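Local coordinates for lysozyme (Penaeus vannamei, PDB 6UKC), which probably hydrolyses the beta-1,4 linkages of bacterial peptidoglycan and chitodextrins, as a C-type lysozyme of glycosyl hydrolase family 22 in shrimp innate immunity, at residues D100-F104 with R105-K109; W30-I33 with A34-S38; C66-Y70 with G71-C75; S52-G56 with I57-N61. All coordinates share one frame; numbering follows the deposited sequence.

Contact 1 (D100-F104 with R105-K109)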
loop_
_atom_site.group_PDB
_atom_site.type_symbol
_atom_site.label_atom_id
_atom_site.label_comp_id
_atom_site.label_asym_id
_atom_site.label_seq_id
_atom_site.Cartn_x
_atom_site.Cartn_y
_atom_site.Cartn_z
ATOM N N ASP A 100 10.264 -4.823 -6.583
ATOM C CA ASP A 100 10.495 -6.234 -7.014
ATOM C C ASP A 100 9.548 -6.622 -8.160
ATOM O O ASP A 100 10.016 -7.250 -9.158
ATOM C CB ASP A 100 10.348 -7.197 -5.834
ATOM C CG ASP A 100 11.505 -7.069 -4.850
ATOM O OD1 ASP A 100 12.328 -6.133 -5.007
ATOM O OD2 ASP A 100 11.583 -7.914 -3.933
ATOM N N THR A 101 8.265 -6.270 -8.026
ATOM C CA THR A 101 7.231 -6.558 -9.049
ATOM C C THR A 101 7.699 -5.963 -10.378
ATOM O O THR A 101 7.671 -6.698 -11.379
ATOM C CB THR A 101 5.847 -6.034 -8.650
ATOM O OG1 THR A 101 5.457 -6.727 -7.471
ATOM C CG2 THR A 101 4.799 -6.251 -9.717
ATOM N N GLU A 102 8.120 -4.697 -10.383
ATOM C CA GLU A 102 8.596 -4.025 -11.613
ATOM C C GLU A 102 9.769 -4.831 -12.184
ATOM O O GLU A 102 9.773 -5.083 -13.396
ATOM C CB GLU A 102 8.978 -2.576 -11.311
ATOM C CG GLU A 102 9.611 -1.866 -12.495
ATOM C CD GLU A 102 9.465 -0.358 -12.473
ATOM O OE1 GLU A 102 10.092 0.283 -11.602
ATOM O OE2 GLU A 102 8.720 0.173 -13.328
ATOM N N ARG A 103 10.703 -5.236 -11.319
ATOM C CA ARG A 103 11.899 -6.051 -11.656
ATOM C C ARG A 103 11.493 -7.227 -12.547
ATOM O O ARG A 103 12.031 -7.307 -13.662
ATOM C CB ARG A 103 12.600 -6.490 -10.367
ATOM C CG ARG A 103 13.598 -7.630 -10.506
ATOM C CD ARG A 103 14.976 -7.251 -9.996
ATOM N NE ARG A 103 15.636 -6.404 -10.987
ATOM C CZ ARG A 103 16.847 -5.861 -10.868
ATOM N NH1 ARG A 103 17.578 -6.065 -9.780
ATOM N NH2 ARG A 103 17.320 -5.111 -11.851
ATOM N N PHE A 104 10.561 -8.074 -12.094
ATOM C CA PHE A 104 10.132 -9.319 -12.792
ATOM C C PHE A 104 9.098 -9.046 -13.898
ATOM O O PHE A 104 9.083 -9.803 -14.868
ATOM C CB PHE A 104 9.616 -10.331 -11.772
ATOM C CG PHE A 104 10.739 -10.965 -10.995
ATOM C CD1 PHE A 104 11.478 -12.004 -11.550
ATOM C CD2 PHE A 104 11.105 -10.484 -9.743
ATOM C CE1 PHE A 104 12.536 -12.566 -10.852
ATOM C CE2 PHE A 104 12.173 -11.041 -9.056
ATOM C CZ PHE A 104 12.879 -12.084 -9.608
ATOM N N ARG A 105 8.259 -8.020 -13.774
ATOM C CA ARG A 105 7.051 -7.849 -14.625
ATOM C C ARG A 105 7.367 -6.896 -15.788
ATOM O O ARG A 105 6.817 -7.089 -16.879
ATOM C CB ARG A 105 5.869 -7.384 -13.763
ATOM C CG ARG A 105 4.560 -8.084 -14.090
ATOM C CD ARG A 105 4.283 -9.314 -13.251
ATOM N NE ARG A 105 3.441 -8.919 -12.130
ATOM C CZ ARG A 105 2.435 -9.620 -11.593
ATOM N NH1 ARG A 105 2.091 -10.816 -12.051
ATOM N NH2 ARG A 105 1.766 -9.098 -10.577
ATOM N N GLY A 106 8.216 -5.898 -15.574
ATOM C CA GLY A 106 8.615 -4.950 -16.627
ATOM C C GLY A 106 8.373 -3.527 -16.180
ATOM O O GLY A 106 7.599 -3.329 -15.192
ATOM N N ARG A 107 9.007 -2.574 -16.872
ATOM C CA ARG A 107 8.961 -1.118 -16.551
ATOM C C ARG A 107 7.505 -0.693 -16.356
ATOM O O ARG A 107 6.696 -1.009 -17.233
ATOM C CB ARG A 107 9.531 -0.253 -17.679
ATOM C CG ARG A 107 10.881 -0.695 -18.223
ATOM C CD ARG A 107 12.059 -0.150 -17.448
ATOM N NE ARG A 107 13.139 -1.111 -17.549
ATOM C CZ ARG A 107 13.298 -2.164 -16.750
ATOM N NH1 ARG A 107 12.458 -2.393 -15.752
ATOM N NH2 ARG A 107 14.323 -2.979 -16.944
ATOM N N GLY A 108 7.205 -0.005 -15.251
ATOM C CA GLY A 108 5.903 0.641 -14.979
ATOM C C GLY A 108 4.820 -0.330 -14.538
ATOM O O GLY A 108 3.668 0.098 -14.454
ATOM N N LYS A 109 5.155 -1.588 -14.246
ATOM C CA LYS A 109 4.157 -2.621 -13.834
ATOM C C LYS A 109 4.238 -2.889 -12.318
ATOM O O LYS A 109 3.590 -3.831 -11.852
ATOM C CB LYS A 109 4.351 -3.870 -14.694
ATOM C CG LYS A 109 4.344 -3.598 -16.200
ATOM C CD LYS A 109 3.368 -4.450 -16.998
ATOM C CE LYS A 109 3.182 -5.836 -16.412
ATOM N NZ LYS A 109 2.424 -6.716 -17.326
#
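E102 grips the turn that follows its helix through both backbone and side chain. Its carboxylate oxygen OE2 takes the backbone N-H of G108 at a very short 2.5 Å, nearly straight at 168°. The side chain gets there because CG stands anti to the backbone N (chi1 174°) and the chain runs on extended, past the carbonyl of G106. On the backbone, E102 O accepts the N-H of G106 at 2.8 Å, and T101 O accepts that of R105 at 2.8 Å; a second, weak bond from R105 N also reaches E102 O. These end the helical ladder: G106 leaves the helix with positive phi, and the chain at once makes a type II beta turn from G106 to K109, closed by K109 N on G106 O at 3.1 Å. G108 takes the third position of that turn, so one glutamate fastens the turn's middle to the last helical turn. The R107 side chain folds back with its guanidinium edge toward E102 CG, but its NH1 stays 5.1 Å from E102 OE2, too far for an ion pair. Packing is lighter on the T101 side. There the methyl CG2 lies 3.4 Å from K109 O and touches the edge of the R105 guanidinium at NE, the two side chains running alongside each other, while OG1 turns back to I97 O. The contact finishes helix 88-105 at the surface: the following loop packs on it through S112 and A113, K109 O meets S112 OG, and D100 leans on V74 of the 62-87 loop.

Contact 2 (W30-I33 with A34-S38)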
loop_
_atom_site.group_PDB
_atom_site.type_symbol
_atom_site.label_atom_id
_atom_site.label_comp_id
_atom_site.label_asym_id
_atom_site.label_seq_id
_atom_site.Cartn_x
_atom_site.Cartn_y
_atom_site.Cartn_z
ATOM N N TRP A 30 -0.595 5.646 -4.557
ATOM C CA TRP A 30 -0.685 5.028 -3.205
ATOM C C TRP A 30 -2.067 5.346 -2.607
ATOM O O TRP A 30 -2.694 4.431 -2.005
ATOM C CB TRP A 30 0.487 5.431 -2.284
ATOM C CG TRP A 30 1.817 4.843 -2.651
ATOM C CD1 TRP A 30 2.989 5.536 -2.790
ATOM C CD2 TRP A 30 2.150 3.451 -2.870
ATOM N NE1 TRP A 30 4.018 4.685 -3.110
ATOM C CE2 TRP A 30 3.537 3.398 -3.170
ATOM C CE3 TRP A 30 1.427 2.248 -2.860
ATOM C CZ2 TRP A 30 4.201 2.207 -3.453
ATOM C CZ3 TRP A 30 2.079 1.070 -3.160
ATOM C CH2 TRP A 30 3.449 1.049 -3.437
ATOM N N VAL A 31 -2.566 6.571 -2.784
ATOM C CA VAL A 31 -3.915 6.953 -2.258
ATOM C C VAL A 31 -4.985 5.994 -2.824
ATOM O O VAL A 31 -5.840 5.441 -2.036
ATOM C CB VAL A 31 -4.222 8.424 -2.589
ATOM C CG1 VAL A 31 -5.670 8.787 -2.319
ATOM C CG2 VAL A 31 -3.282 9.373 -1.844
ATOM N N CYS A 32 -4.976 5.804 -4.143
ATOM C CA CYS A 32 -5.968 4.954 -4.846
ATOM C C CYS A 32 -5.889 3.523 -4.284
ATOM O O CYS A 32 -6.989 2.935 -3.952
ATOM C CB CYS A 32 -5.754 4.953 -6.351
ATOM S SG CYS A 32 -7.118 4.147 -7.222
ATOM N N ILE A 33 -4.663 2.978 -4.201
ATOM C CA ILE A 33 -4.426 1.587 -3.719
ATOM C C ILE A 33 -4.935 1.480 -2.283
ATOM O O ILE A 33 -5.712 0.522 -2.039
ATOM C CB ILE A 33 -2.963 1.147 -3.877
ATOM C CG1 ILE A 33 -2.628 0.984 -5.361
ATOM C CG2 ILE A 33 -2.691 -0.138 -3.097
ATOM C CD1 ILE A 33 -1.147 0.953 -5.642
ATOM N N ALA A 34 -4.572 2.432 -1.400
ATOM C CA ALA A 34 -5.015 2.432 0.018
ATOM C C ALA A 34 -6.543 2.498 0.108
ATOM O O ALA A 34 -7.123 1.800 0.981
ATOM C CB ALA A 34 -4.411 3.582 0.786
ATOM N N GLU A 35 -7.176 3.386 -0.670
ATOM C CA GLU A 35 -8.650 3.511 -0.602
ATOM C C GLU A 35 -9.243 2.107 -0.766
ATOM O O GLU A 35 -9.997 1.654 0.128
ATOM C CB GLU A 35 -9.232 4.459 -1.649
ATOM C CG GLU A 35 -10.677 4.797 -1.328
ATOM C CD GLU A 35 -11.447 5.629 -2.327
ATOM O OE1 GLU A 35 -12.618 5.341 -2.468
ATOM O OE2 GLU A 35 -10.885 6.573 -2.934
ATOM N N PHE A 36 -8.876 1.417 -1.848
ATOM C CA PHE A 36 -9.614 0.209 -2.310
ATOM C C PHE A 36 -9.045 -1.046 -1.659
ATOM O O PHE A 36 -9.780 -2.026 -1.672
ATOM C CB PHE A 36 -9.679 0.162 -3.833
ATOM C CG PHE A 36 -10.458 1.334 -4.370
ATOM C CD1 PHE A 36 -11.831 1.402 -4.192
ATOM C CD2 PHE A 36 -9.817 2.392 -5.000
ATOM C CE1 PHE A 36 -12.559 2.482 -4.675
ATOM C CE2 PHE A 36 -10.542 3.486 -5.465
ATOM C CZ PHE A 36 -11.912 3.534 -5.297
ATOM N N GLU A 37 -7.850 -1.000 -1.052
ATOM C CA GLU A 37 -7.345 -2.178 -0.309
ATOM C C GLU A 37 -7.906 -2.145 1.110
ATOM O O GLU A 37 -8.230 -3.229 1.592
ATOM C CB GLU A 37 -5.819 -2.277 -0.334
ATOM C CG GLU A 37 -5.260 -2.604 -1.692
ATOM C CD GLU A 37 -5.379 -4.056 -2.100
ATOM O OE1 GLU A 37 -5.004 -4.387 -3.238
ATOM O OE2 GLU A 37 -5.814 -4.839 -1.259
ATOM N N SER A 38 -8.070 -0.982 1.746
ATOM C CA SER A 38 -8.263 -0.937 3.221
ATOM C C SER A 38 -9.154 0.202 3.718
ATOM O O SER A 38 -9.310 0.280 4.945
ATOM C CB SER A 38 -6.931 -0.821 3.887
ATOM O OG SER A 38 -6.363 0.463 3.628
#
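C32 and F36 stand one helical turn apart, and the sulfur meets the ring at its edge. SG lies 5.0 Å from the ring centroid and 81° off the ring normal, with SG to CE2 at 3.9 Å: a Cys sulfur-aromatic contact. The first torsion of C32 puts SG anti to the backbone N (chi1 -171°), where it also joins C121 in a disulfide. The same ring also comes close to the helix backbone, F36 CD2 lying 3.1 Å from C32 O in an oblique approach, while E35 CB packs over one face near the rim. On another flank of the helix I33 and E37 run side by side in the same direction, CG2 of I33 touching CG of E37 at 3.8 Å. E37 bends at its second torsion (chi2 -77°), and its OE1 accepts A116 N, so its polar end is held from outside the helix. E35 is extended instead and reaches Y129 OH with OE2. A34 adds only a methyl, resting 3.4 Å from W30 O. Beneath these side chains runs the backbone ladder, A34 N to W30 O, E35 N to V31 O, F36 N to C32 O and E37 N to I33 O. W30 points away from A34-S38 into the core, where it meets Y111 and W114 edge-to-face, with F58 also against it, while V31 packs on helices 9-20 and 126-134. These are i to i+4 contacts on helix 24-38, tied by C32-C121 to helix 115-121; in C-type lysozymes the C-terminal end of this helix lies beside the substrate cleft.

Contact 3 (C66-Y70 with G71-C75)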
loop_
_atom_site.group_PDB
_atom_site.type_symbol
_atom_site.label_atom_id
_atom_site.label_comp_id
_atom_site.label_asym_id
_atom_site.label_seq_id
_atom_site.Cartn_x
_atom_site.Cartn_y
_atom_site.Cartn_z
ATOM N N CYS A 66 6.266 -9.920 4.763
ATOM C CA CYS A 66 6.584 -9.736 6.207
ATOM C C CYS A 66 6.481 -11.066 6.965
ATOM O O CYS A 66 5.852 -12.010 6.432
ATOM C CB CYS A 66 5.647 -8.714 6.827
ATOM S SG CYS A 66 3.928 -9.224 6.638
ATOM N N GLY A 67 7.071 -11.105 8.169
ATOM C CA GLY A 67 6.825 -12.148 9.181
ATOM C C GLY A 67 7.810 -13.299 9.065
ATOM O O GLY A 67 7.666 -14.070 8.110
ATOM N N SER A 68 8.758 -13.406 10.008
ATOM C CA SER A 68 9.773 -14.495 10.161
ATOM C C SER A 68 9.133 -15.894 10.156
ATOM O O SER A 68 9.721 -16.814 9.558
ATOM C CB SER A 68 10.556 -14.309 11.442
ATOM O OG SER A 68 11.563 -13.325 11.278
ATOM N N ASP A 69 7.981 -16.041 10.809
ATOM C CA ASP A 69 7.404 -17.348 11.231
ATOM C C ASP A 69 6.614 -18.018 10.089
ATOM O O ASP A 69 6.457 -19.241 10.148
ATOM C CB ASP A 69 6.533 -17.158 12.474
ATOM C CG ASP A 69 5.419 -16.160 12.239
ATOM O OD1 ASP A 69 5.726 -14.950 12.094
ATOM O OD2 ASP A 69 4.259 -16.603 12.137
ATOM N N TYR A 70 6.165 -17.275 9.070
ATOM C CA TYR A 70 5.294 -17.791 7.978
ATOM C C TYR A 70 5.828 -17.342 6.614
ATOM O O TYR A 70 6.109 -16.147 6.441
ATOM C CB TYR A 70 3.860 -17.307 8.195
ATOM C CG TYR A 70 2.885 -17.877 7.207
ATOM C CD1 TYR A 70 2.685 -17.253 5.987
ATOM C CD2 TYR A 70 2.199 -19.056 7.463
ATOM C CE1 TYR A 70 1.818 -17.781 5.044
ATOM C CE2 TYR A 70 1.324 -19.595 6.530
ATOM C CZ TYR A 70 1.136 -18.951 5.318
ATOM O OH TYR A 70 0.294 -19.432 4.374
ATOM N N GLY A 71 5.925 -18.270 5.659
ATOM C CA GLY A 71 6.355 -18.005 4.270
ATOM C C GLY A 71 7.743 -17.378 4.234
ATOM O O GLY A 71 8.600 -17.813 5.014
ATOM N N LYS A 72 7.964 -16.381 3.373
ATOM C CA LYS A 72 9.209 -15.571 3.321
ATOM C C LYS A 72 8.957 -14.214 4.000
ATOM O O LYS A 72 7.816 -13.939 4.413
ATOM C CB LYS A 72 9.693 -15.385 1.873
ATOM C CG LYS A 72 9.925 -16.666 1.083
ATOM C CD LYS A 72 11.145 -17.431 1.520
ATOM C CE LYS A 72 11.319 -18.736 0.771
ATOM N NZ LYS A 72 12.265 -19.663 1.446
ATOM N N ASN A 73 10.013 -13.402 4.078
ATOM C CA ASN A 73 10.059 -12.086 4.764
ATOM C C ASN A 73 10.891 -11.109 3.911
ATOM O O ASN A 73 11.895 -10.572 4.426
ATOM C CB ASN A 73 10.605 -12.267 6.188
ATOM C CG ASN A 73 10.343 -11.081 7.094
ATOM O OD1 ASN A 73 9.683 -10.124 6.698
ATOM N ND2 ASN A 73 10.844 -11.136 8.312
ATOM N N VAL A 74 10.499 -10.856 2.658
ATOM C CA VAL A 74 11.351 -10.032 1.744
ATOM C C VAL A 74 11.599 -8.657 2.376
ATOM O O VAL A 74 12.731 -8.168 2.311
ATOM C CB VAL A 74 10.770 -9.925 0.326
ATOM C CG1 VAL A 74 11.444 -8.828 -0.485
ATOM C CG2 VAL A 74 10.880 -11.257 -0.406
ATOM N N CYS A 75 10.604 -8.069 3.030
ATOM C CA CYS A 75 10.712 -6.711 3.631
ATOM C C CYS A 75 11.460 -6.751 4.965
ATOM O O CYS A 75 11.729 -5.642 5.523
ATOM C CB CYS A 75 9.341 -6.077 3.812
ATOM S SG CYS A 75 8.590 -5.571 2.247
#
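Between C66 and N73 the chain doubles back on itself without any regular strand, bringing their CA atoms within 4.4 Å, and it turns at G67 and G71, both with positive phi. The N73 amide reaches across the neck of this loop. Its CG stands anti to the backbone N (chi1 -164°), which swings the amide across the chain at C66 and G67: OD1 lies 3.2 Å from C66 CA and 3.2 Å from G67 N, and accepts a hydrogen bond from the N-H of I77. The amide nitrogen ND2 points on toward S68, 3.5 Å from its backbone N and 3.8 Å from its OG. This is part of the long, disulfide-pinned loop between strand 60-61 and helix 88-105 in the beta domain of C-type lysozymes: C66 is bonded to C79, and C75 to C93 on the helix. Backbone bonds tie the outer run of the loop to its own start, with K72 paired to K63, V74 to Y64 and C75 to W65. At the tip, Y70 carries its ring back beside the N-H of G71, whose N lies 3.4 Å from CG in an oblique approach, while the rest of the ring rests on R51, N62 and K63. The carbonyl oxygens C66 O and Y70 O each come within 3.4 Å of K72 O, three acceptors gathered on the inner side of the bend. V74 leans away from the loop onto T96 and D100 of helix 88-105.

Contact 4 (S52-G56 with I57-N61)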
loop_
_atom_site.group_PDB
_atom_site.type_symbol
_atom_site.label_atom_id
_atom_site.label_comp_id
_atom_site.label_asym_id
_atom_site.label_seq_id
_atom_site.Cartn_x
_atom_site.Cartn_y
_atom_site.Cartn_z
ATOM N N SER A 52 -2.695 -17.489 4.835
ATOM C CA SER A 52 -1.894 -16.241 4.820
ATOM C C SER A 52 -2.772 -15.098 5.325
ATOM O O SER A 52 -3.995 -15.285 5.474
ATOM C CB SER A 52 -1.324 -15.962 3.463
ATOM O OG SER A 52 -2.329 -15.505 2.575
ATOM N N THR A 53 -2.162 -13.972 5.638
ATOM C CA THR A 53 -2.860 -12.798 6.210
ATOM C C THR A 53 -2.395 -11.568 5.438
ATOM O O THR A 53 -1.180 -11.490 5.116
ATOM C CB THR A 53 -2.616 -12.677 7.722
ATOM O OG1 THR A 53 -3.182 -13.856 8.303
ATOM C CG2 THR A 53 -3.231 -11.441 8.343
ATOM N N ASP A 54 -3.336 -10.666 5.150
ATOM C CA ASP A 54 -3.038 -9.335 4.556
ATOM C C ASP A 54 -3.049 -8.308 5.698
ATOM O O ASP A 54 -3.998 -8.366 6.531
ATOM C CB ASP A 54 -4.034 -9.084 3.425
ATOM C CG ASP A 54 -3.930 -10.103 2.302
ATOM O OD1 ASP A 54 -2.781 -10.451 1.947
ATOM O OD2 ASP A 54 -4.986 -10.556 1.802
ATOM N N TYR A 55 -2.047 -7.419 5.756
ATOM C CA TYR A 55 -1.835 -6.497 6.901
ATOM C C TYR A 55 -1.815 -5.018 6.482
ATOM O O TYR A 55 -1.098 -4.615 5.539
ATOM C CB TYR A 55 -0.511 -6.820 7.603
ATOM C CG TYR A 55 -0.456 -8.137 8.338
ATOM C CD1 TYR A 55 -0.086 -9.312 7.689
ATOM C CD2 TYR A 55 -0.762 -8.205 9.691
ATOM C CE1 TYR A 55 -0.000 -10.516 8.376
ATOM C CE2 TYR A 55 -0.694 -9.402 10.391
ATOM C CZ TYR A 55 -0.281 -10.553 9.737
ATOM O OH TYR A 55 -0.232 -11.728 10.423
ATOM N N GLY A 56 -2.540 -4.202 7.247
ATOM C CA GLY A 56 -2.443 -2.731 7.235
ATOM C C GLY A 56 -3.129 -2.081 6.044
ATOM O O GLY A 56 -3.865 -2.751 5.321
ATOM N N ILE A 57 -2.837 -0.799 5.857
ATOM C CA ILE A 57 -3.420 0.124 4.847
ATOM C C ILE A 57 -3.124 -0.367 3.416
ATOM O O ILE A 57 -3.939 -0.008 2.509
ATOM C CB ILE A 57 -2.884 1.547 5.101
ATOM C CG1 ILE A 57 -3.680 2.599 4.327
ATOM C CG2 ILE A 57 -1.384 1.644 4.815
ATOM C CD1 ILE A 57 -3.591 3.964 4.926
ATOM N N PHE A 58 -2.046 -1.152 3.204
ATOM C CA PHE A 58 -1.631 -1.674 1.865
ATOM C C PHE A 58 -1.847 -3.190 1.787
ATOM O O PHE A 58 -1.439 -3.797 0.762
ATOM C CB PHE A 58 -0.185 -1.286 1.523
ATOM C CG PHE A 58 0.061 0.198 1.369
ATOM C CD1 PHE A 58 -0.736 0.975 0.542
ATOM C CD2 PHE A 58 1.139 0.810 1.969
ATOM C CE1 PHE A 58 -0.494 2.324 0.358
ATOM C CE2 PHE A 58 1.387 2.167 1.788
ATOM C CZ PHE A 58 0.562 2.926 0.992
ATOM N N GLN A 59 -2.476 -3.779 2.820
ATOM C CA GLN A 59 -2.920 -5.193 2.836
ATOM C C GLN A 59 -1.794 -6.054 2.266
ATOM O O GLN A 59 -2.023 -6.781 1.304
ATOM C CB GLN A 59 -4.245 -5.295 2.075
ATOM C CG GLN A 59 -5.405 -4.698 2.856
ATOM C CD GLN A 59 -5.660 -5.585 4.041
ATOM O OE1 GLN A 59 -6.107 -6.724 3.869
ATOM N NE2 GLN A 59 -5.336 -5.087 5.234
ATOM N N ILE A 60 -0.611 -5.950 2.862
ATOM C CA ILE A 60 0.605 -6.699 2.457
ATOM C C ILE A 60 0.543 -8.090 3.088
ATOM O O ILE A 60 0.241 -8.181 4.322
ATOM C CB ILE A 60 1.863 -5.925 2.882
ATOM C CG1 ILE A 60 1.998 -4.611 2.108
ATOM C CG2 ILE A 60 3.085 -6.811 2.726
ATOM C CD1 ILE A 60 2.767 -3.551 2.813
ATOM N N ASN A 61 0.867 -9.104 2.278
ATOM C CA ASN A 61 0.604 -10.546 2.530
ATOM C C ASN A 61 1.826 -11.164 3.217
ATOM O O ASN A 61 2.943 -10.968 2.675
ATOM C CB ASN A 61 0.275 -11.283 1.225
ATOM C CG ASN A 61 -0.222 -12.694 1.474
ATOM O OD1 ASN A 61 0.547 -13.649 1.365
ATOM N ND2 ASN A 61 -1.484 -12.830 1.863
HETATM O O HOH W 1 0.336 -2.182 5.131
#
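Q59, with left-handed backbone angles, turns its side chain back on its own beta turn and grips G56 O twice. Its amide NE2 bonds that oxygen at 2.8 Å in the carbonyl plane, on a lone pair, while its backbone N comes from well above the plane at 3.0 Å. The side chain reaches there by bending at its second torsion (chi2 -69°), and its OE1 accepts from N46. Farther along, N61 spends both ND2 protons, on S52 OG at 2.9 Å and on D54 OD1 at 2.7 Å, each partner in its amide plane; the D54 carboxylate is turned 55° from that plane and met from above. N61 OD1 accepts K63 N, so the amide's orientation is fixed. D54 OD2 goes to N48, and S52 OG to N50. Between the strands Y55 N bonds I60 O at 2.8 Å and I60 N returns to Y55 O, while a water links Y55 O to F58 N. With Q59 and I60 both opposite Y55, this is a type I turn plus G1 beta bulge, the classic closure of a tight hairpin, here at the end of the beta-domain sheet of a C-type lysozyme.

Along the chain the order is contact 2, contact 4, contact 3, contact 1. Contacts 2 and 4 lie closest to the chain's middle, centres 12 Å apart, and touch where helix 24-38 meets the 53-61 hairpin: A34 packs on I57, W30 on F58, and S38 OG probably bonds I57 O. This junction is consistent with the cleft between the two lobes of C-type lysozymes. Contact 3 continues from that hairpin into the beta-domain loop, its centre also 12 Å from contact 4, with Y70 OH near S52 N. Contact 1 closes helix 88-105, its centre about 20 Å from those of contacts 2 and 4, yet touches contact 3 through D100 and V74; both lie peripherally.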